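Local coordinates for protein nucleoside phosphorylase, putative (Trypanosoma brucei, PDB 3BJE) that acts as a homodimeric uridine phosphorylase, splitting uridine with phosphate into uracil and ribose 1-phosphate, at residues Ile144-Cys149 with Leu159-Thr164; Val314-Arg319 with Asp329-Ala334. One frame throughout, in Å; residues are numbered along the deposited sequence. Where two conformers were deposited one is given.

Interaction 1: Ile144-Cys149 with Leu159-Thr164; sequences IRLGTC and LALAVT. With R1P (1-O-phosphono-alpha-D-ribofuranose), chain C; URA (uracil), chain D.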
# COMPACT_ATOMS: atom_id res chain seq x y z
N ILE A 144 -3.77 -16.75 -7.30
CA ILE A 144 -4.11 -15.93 -8.45
C ILE A 144 -4.80 -14.65 -8.02
O ILE A 144 -5.81 -14.68 -7.35
CB ILE A 144 -5.00 -16.68 -9.46
CG1 ILE A 144 -4.34 -18.02 -9.85
CG2 ILE A 144 -5.26 -15.81 -10.74
CD1 ILE A 144 -5.20 -18.88 -10.76
N ARG A 145 -4.25 -13.53 -8.46
CA ARG A 145 -4.89 -12.24 -8.30
C ARG A 145 -5.94 -12.05 -9.38
O ARG A 145 -5.65 -12.26 -10.54
CB ARG A 145 -3.86 -11.13 -8.37
CG ARG A 145 -4.45 -9.75 -8.60
CD ARG A 145 -3.44 -8.65 -8.32
NE ARG A 145 -3.82 -7.39 -8.96
CZ ARG A 145 -4.89 -6.66 -8.65
NH1 ARG A 145 -5.13 -5.55 -9.33
NH2 ARG A 145 -5.73 -7.02 -7.66
N LEU A 146 -7.14 -11.67 -8.97
CA LEU A 146 -8.19 -11.23 -9.90
C LEU A 146 -8.49 -9.78 -9.55
O LEU A 146 -9.06 -9.49 -8.50
CB LEU A 146 -9.45 -12.10 -9.82
CG LEU A 146 -10.66 -11.59 -10.64
CD1 LEU A 146 -10.32 -11.32 -12.12
CD2 LEU A 146 -11.83 -12.55 -10.54
N GLY A 147 -8.05 -8.87 -10.42
CA GLY A 147 -8.09 -7.47 -10.11
C GLY A 147 -8.68 -6.59 -11.18
O GLY A 147 -9.35 -7.07 -12.09
N THR A 148 -8.47 -5.29 -11.02
CA THR A 148 -8.81 -4.32 -12.05
C THR A 148 -7.52 -3.62 -12.42
O THR A 148 -6.55 -3.66 -11.68
CB THR A 148 -9.85 -3.28 -11.57
OG1 THR A 148 -9.35 -2.54 -10.45
CG2 THR A 148 -11.19 -3.98 -11.23
N CYS A 149 -7.49 -3.00 -13.59
CA CYS A 149 -6.25 -2.36 -14.03
C CYS A 149 -6.47 -1.33 -15.10
O CYS A 149 -7.59 -1.17 -15.62
CB CYS A 149 -5.30 -3.44 -14.57
SG CYS A 149 -5.92 -4.20 -16.12
N LEU A 159 -12.49 -3.54 -20.68
CA LEU A 159 -13.07 -4.68 -19.97
C LEU A 159 -12.56 -6.04 -20.43
O LEU A 159 -13.11 -7.07 -20.03
CB LEU A 159 -14.61 -4.63 -20.01
CG LEU A 159 -15.22 -3.35 -19.43
CD1 LEU A 159 -16.73 -3.34 -19.63
CD2 LEU A 159 -14.86 -3.19 -17.95
N ALA A 160 -11.51 -6.07 -21.25
CA ALA A 160 -10.77 -7.31 -21.49
C ALA A 160 -10.09 -7.77 -20.19
O ALA A 160 -9.86 -6.97 -19.27
CB ALA A 160 -9.72 -7.12 -22.57
N LEU A 161 -9.79 -9.07 -20.14
CA LEU A 161 -9.04 -9.65 -19.03
C LEU A 161 -7.58 -9.70 -19.43
O LEU A 161 -7.19 -10.42 -20.33
CB LEU A 161 -9.55 -11.05 -18.68
CG LEU A 161 -8.97 -11.69 -17.40
CD1 LEU A 161 -9.29 -10.86 -16.14
CD2 LEU A 161 -9.47 -13.14 -17.25
N ALA A 162 -6.76 -8.90 -18.75
CA ALA A 162 -5.34 -8.85 -19.05
C ALA A 162 -4.60 -9.83 -18.12
O ALA A 162 -4.56 -9.65 -16.89
CB ALA A 162 -4.81 -7.44 -18.89
N VAL A 163 -4.03 -10.86 -18.73
CA VAL A 163 -3.41 -11.96 -18.02
C VAL A 163 -1.91 -11.72 -18.00
O VAL A 163 -1.31 -11.46 -19.03
CB VAL A 163 -3.72 -13.30 -18.73
CG1 VAL A 163 -3.11 -14.48 -17.98
CG2 VAL A 163 -5.21 -13.46 -18.88
N THR A 164 -1.31 -11.78 -16.80
CA THR A 164 0.10 -11.50 -16.62
C THR A 164 0.97 -12.67 -17.06
O THR A 164 0.70 -13.81 -16.66
CB THR A 164 0.42 -11.23 -15.13
OG1 THR A 164 -0.32 -10.07 -14.70
CG2 THR A 164 1.93 -11.00 -14.91
C5 R1P C . -6.70 0.88 -7.40
O5 R1P C . -7.97 1.44 -7.75
C4 R1P C . -6.83 -0.60 -7.08
O4 R1P C . -7.54 -1.30 -8.13
C1 R1P C . -6.72 -2.33 -8.68
C2 R1P C . -5.29 -1.87 -8.35
O2 R1P C . -4.24 -2.87 -8.46
C3 R1P C . -5.48 -1.28 -6.96
O3 R1P C . -5.57 -2.29 -5.93
O1 R1P C . -7.06 -3.68 -8.20
P R1P C . -8.31 -4.13 -7.28
O1P R1P C . -7.97 -3.39 -5.98
O2P R1P C . -8.15 -5.64 -7.18
O3P R1P C . -9.59 -3.66 -7.89
N1 URA D . -6.20 0.16 -11.25
C2 URA D . -4.99 0.76 -11.36
O2 URA D . -4.06 0.55 -10.52
N3 URA D . -4.76 1.60 -12.36
C4 URA D . -5.72 1.89 -13.27
O4 URA D . -5.45 2.68 -14.18
C5 URA D . -6.97 1.30 -13.16
C6 URA D . -7.18 0.42 -12.11
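Leu146 and Leu161 meet through their CD1 methyls, 4.2 Å apart, with the two side chains crossing at about a right angle. Further along the strands Cys149 SG lies 4.4 Å from Ala162 CB. Both approaches are loose, because strands 142-151 and 161-169 are not partners: strand 308-318 runs between them, Leu161 packing on its Ala312 and Cys149 on its Cys313. The leucine pair lies on the helix side, where Leu146 also touches Ile339 of helix 329-348 and Leu161 touches Cys223 of helix 213-228.

The tight part is polar and belongs to the ribose 1-phosphate site. Arg145 reaches out extended from CG to NE and presents the edge of its guanidinium to the ligand. Arg145 NH1 donates to R1P O1, the oxygen linking sugar and phosphorus, over 2.9 Å (160°). Arg145 NH2 donates to R1P O2P over 2.8 Å, close to straight (170°). Gly147 CA lies 3.1 Å above one face of the Arg145 guanidinium, offset toward its rim; the absence of a side chain leaves room there. Salt bridges from NE to Glu292 and from NH1 to Glu294 hold its rotation. Thr148 OG1, between the backbone N and carbonyl carbon (chi1 61°), donates to R1P O3P over 2.8 Å. Beyond it, Cys149 C comes within 3.3 Å of uracil C5.

Bonds to the bridging and two terminal oxygens would be expected to help stabilise the negative charge of the phosphate, consistent with a strand that helps hold it beside the sugar carbon at which phosphate takes the place of uracil.

Interaction 2: Val314-Arg319 with Asp329-Ala334; sequences VVVSKR and DQLDAA. With URA (uracil), chain D.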
# COMPACT_ATOMS: atom_id res chain seq x y z
N VAL A 314 -9.23 -7.11 -14.92
CA VAL A 314 -10.17 -6.51 -15.84
C VAL A 314 -9.74 -5.07 -16.15
O VAL A 314 -9.47 -4.28 -15.25
CB VAL A 314 -11.62 -6.53 -15.24
CG1 VAL A 314 -12.64 -5.86 -16.17
CG2 VAL A 314 -12.06 -7.97 -14.94
N VAL A 315 -9.71 -4.73 -17.44
CA VAL A 315 -9.26 -3.39 -17.87
C VAL A 315 -10.40 -2.40 -17.65
O VAL A 315 -11.38 -2.41 -18.39
CB VAL A 315 -8.78 -3.39 -19.34
CG1 VAL A 315 -8.39 -1.97 -19.82
CG2 VAL A 315 -7.62 -4.34 -19.51
N VAL A 316 -10.29 -1.57 -16.61
CA VAL A 316 -11.31 -0.58 -16.29
C VAL A 316 -10.92 0.85 -16.66
O VAL A 316 -11.74 1.76 -16.56
CB VAL A 316 -11.69 -0.62 -14.80
CG1 VAL A 316 -12.20 -2.01 -14.41
CG2 VAL A 316 -10.48 -0.23 -13.93
N SER A 317 -9.68 1.04 -17.08
CA SER A 317 -9.22 2.35 -17.52
C SER A 317 -8.40 2.20 -18.78
O SER A 317 -7.41 1.47 -18.81
CB SER A 317 -8.38 3.02 -16.43
OG SER A 317 -7.85 4.24 -16.91
N LYS A 318 -8.84 2.85 -19.84
CA LYS A 318 -8.07 2.89 -21.07
C LYS A 318 -7.42 4.24 -21.04
O LYS A 318 -8.09 5.28 -21.05
CB LYS A 318 -8.94 2.72 -22.31
CG LYS A 318 -9.26 1.26 -22.66
CD LYS A 318 -8.02 0.38 -22.96
CE LYS A 318 -7.17 0.85 -24.14
NZ LYS A 318 -7.71 0.43 -25.46
N ARG A 319 -6.10 4.21 -20.96
CA ARG A 319 -5.30 5.39 -20.80
C ARG A 319 -4.93 5.95 -22.18
O ARG A 319 -4.45 7.07 -22.29
CB ARG A 319 -4.06 5.04 -19.96
CG ARG A 319 -4.37 4.40 -18.56
CD ARG A 319 -4.80 5.43 -17.51
NE ARG A 319 -3.92 6.61 -17.45
CZ ARG A 319 -2.77 6.69 -16.78
NH1 ARG A 319 -2.33 5.66 -16.06
NH2 ARG A 319 -2.05 7.81 -16.82
N ASP A 329 -22.22 -1.22 -14.22
CA ASP A 329 -22.85 -2.48 -14.64
C ASP A 329 -21.98 -3.30 -15.59
O ASP A 329 -21.89 -4.52 -15.45
CB ASP A 329 -24.20 -2.20 -15.32
CG ASP A 329 -25.26 -1.74 -14.34
OD1 ASP A 329 -24.96 -1.61 -13.13
OD2 ASP A 329 -26.41 -1.50 -14.78
N GLN A 330 -21.37 -2.62 -16.56
CA GLN A 330 -20.48 -3.28 -17.53
C GLN A 330 -19.32 -4.00 -16.84
O GLN A 330 -18.96 -5.12 -17.22
CB GLN A 330 -19.93 -2.24 -18.52
CG GLN A 330 -19.05 -1.14 -17.88
CD GLN A 330 -18.82 0.04 -18.79
OE1 GLN A 330 -18.77 -0.10 -20.01
NE2 GLN A 330 -18.69 1.22 -18.19
N LEU A 331 -18.75 -3.37 -15.82
CA LEU A 331 -17.68 -3.97 -15.04
C LEU A 331 -18.21 -5.16 -14.23
O LEU A 331 -17.57 -6.22 -14.17
CB LEU A 331 -17.07 -2.92 -14.10
CG LEU A 331 -16.07 -3.41 -13.05
CD1 LEU A 331 -14.97 -4.26 -13.67
CD2 LEU A 331 -15.48 -2.23 -12.31
N ASP A 332 -19.37 -4.99 -13.61
CA ASP A 332 -19.97 -6.04 -12.80
C ASP A 332 -20.17 -7.31 -13.62
O ASP A 332 -19.89 -8.41 -13.15
CB ASP A 332 -21.33 -5.58 -12.24
CG ASP A 332 -21.22 -4.49 -11.19
OD1 ASP A 332 -20.09 -4.18 -10.73
OD2 ASP A 332 -22.27 -3.93 -10.82
N ALA A 333 -20.64 -7.14 -14.85
CA ALA A 333 -20.89 -8.27 -15.76
C ALA A 333 -19.59 -8.95 -16.19
O ALA A 333 -19.50 -10.18 -16.24
CB ALA A 333 -21.68 -7.81 -16.98
N ALA A 334 -18.59 -8.14 -16.51
CA ALA A 334 -17.28 -8.67 -16.88
C ALA A 334 -16.66 -9.40 -15.70
O ALA A 334 -16.11 -10.49 -15.87
CB ALA A 334 -16.36 -7.54 -17.37
N1 URA D . -6.20 0.16 -11.25
C2 URA D . -4.99 0.76 -11.36
O2 URA D . -4.06 0.55 -10.52
N3 URA D . -4.76 1.60 -12.36
C4 URA D . -5.72 1.89 -13.27
O4 URA D . -5.45 2.68 -14.18
C5 URA D . -6.97 1.30 -13.16
C6 URA D . -7.18 0.42 -12.11
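Leu331 CD1 fits against two valines of the strand, 3.6 Å from Val316 CG1 and 3.8 Å from Val314 CG1. The leucine side chain leans over from the helix with CG anti to its backbone N (chi1 171°), which carries both its methyls toward the strand; Leu331 CD2 adds a second approach to Val316 CG1, at 3.9 Å. One turn on, Ala334 CB touches Val314 CG1 more loosely, at 4.3 Å. All of these contacts are between apolar carbons.

Val316 works in two directions. Its CG1 meets the helix, whereas Val316 CG2 turns to the nucleobase and lies 3.8 Å from uracil C6. The next residue, Ser317, places CB 3.7 Å from uracil O4, so the end of the strand forms part of the wall of the base pocket. The helix residue Leu331 thus lies in the second shell, backing a valine that touches the base directly.

Further out, Met325 packs on both Val316 and Ser317, and Thr148 on Val316. Beyond the strand, Arg319 NH1 bonds to the carbonyl oxygen of Gln254, a residue whose side chain holds the uracil. At the start of the helix Gln330 NE2 bonds back to Leu327 O.

Here the C-terminal helix packs on the central sheet of the nucleoside phosphorylase fold. Strand 314-318 and helix 329-334 run nearly antiparallel, at 168° between their directions, with 9.8 Å between their axes. The helix continues along the same strand, Met335 and Cys338 taking up contact with Val314, while strand 142-151 flanks strand 308-318 through backbone bonds of Val314 and Val316 to Gly147 and Cys149.

In the fold
Strand 308-318 joins the two contacts: it separates the strands of interaction 1 and supplies the first segment of interaction 2. Val314 N probably hydrogen-bonds to Gly147 O and Leu159 N to Val315 O, each over 2.8 Å, so both segments of 144-149/159-164 are tied to it. Val315 CG2 packs 3.8 Å from Cys149 SG, and Leu159 CD1 reaches Gln330 CB of the helix at 3.6 Å. With centres 10 Å apart, the contacts share the product site, interaction 1 helping to hold the phosphate and both touching uracil. R1P C1 lies 3.6 Å from uracil N1, not bonded to it, consistent with a bound pair of products. His34 and Arg74 of the second subunit also bind ribose 1-phosphate.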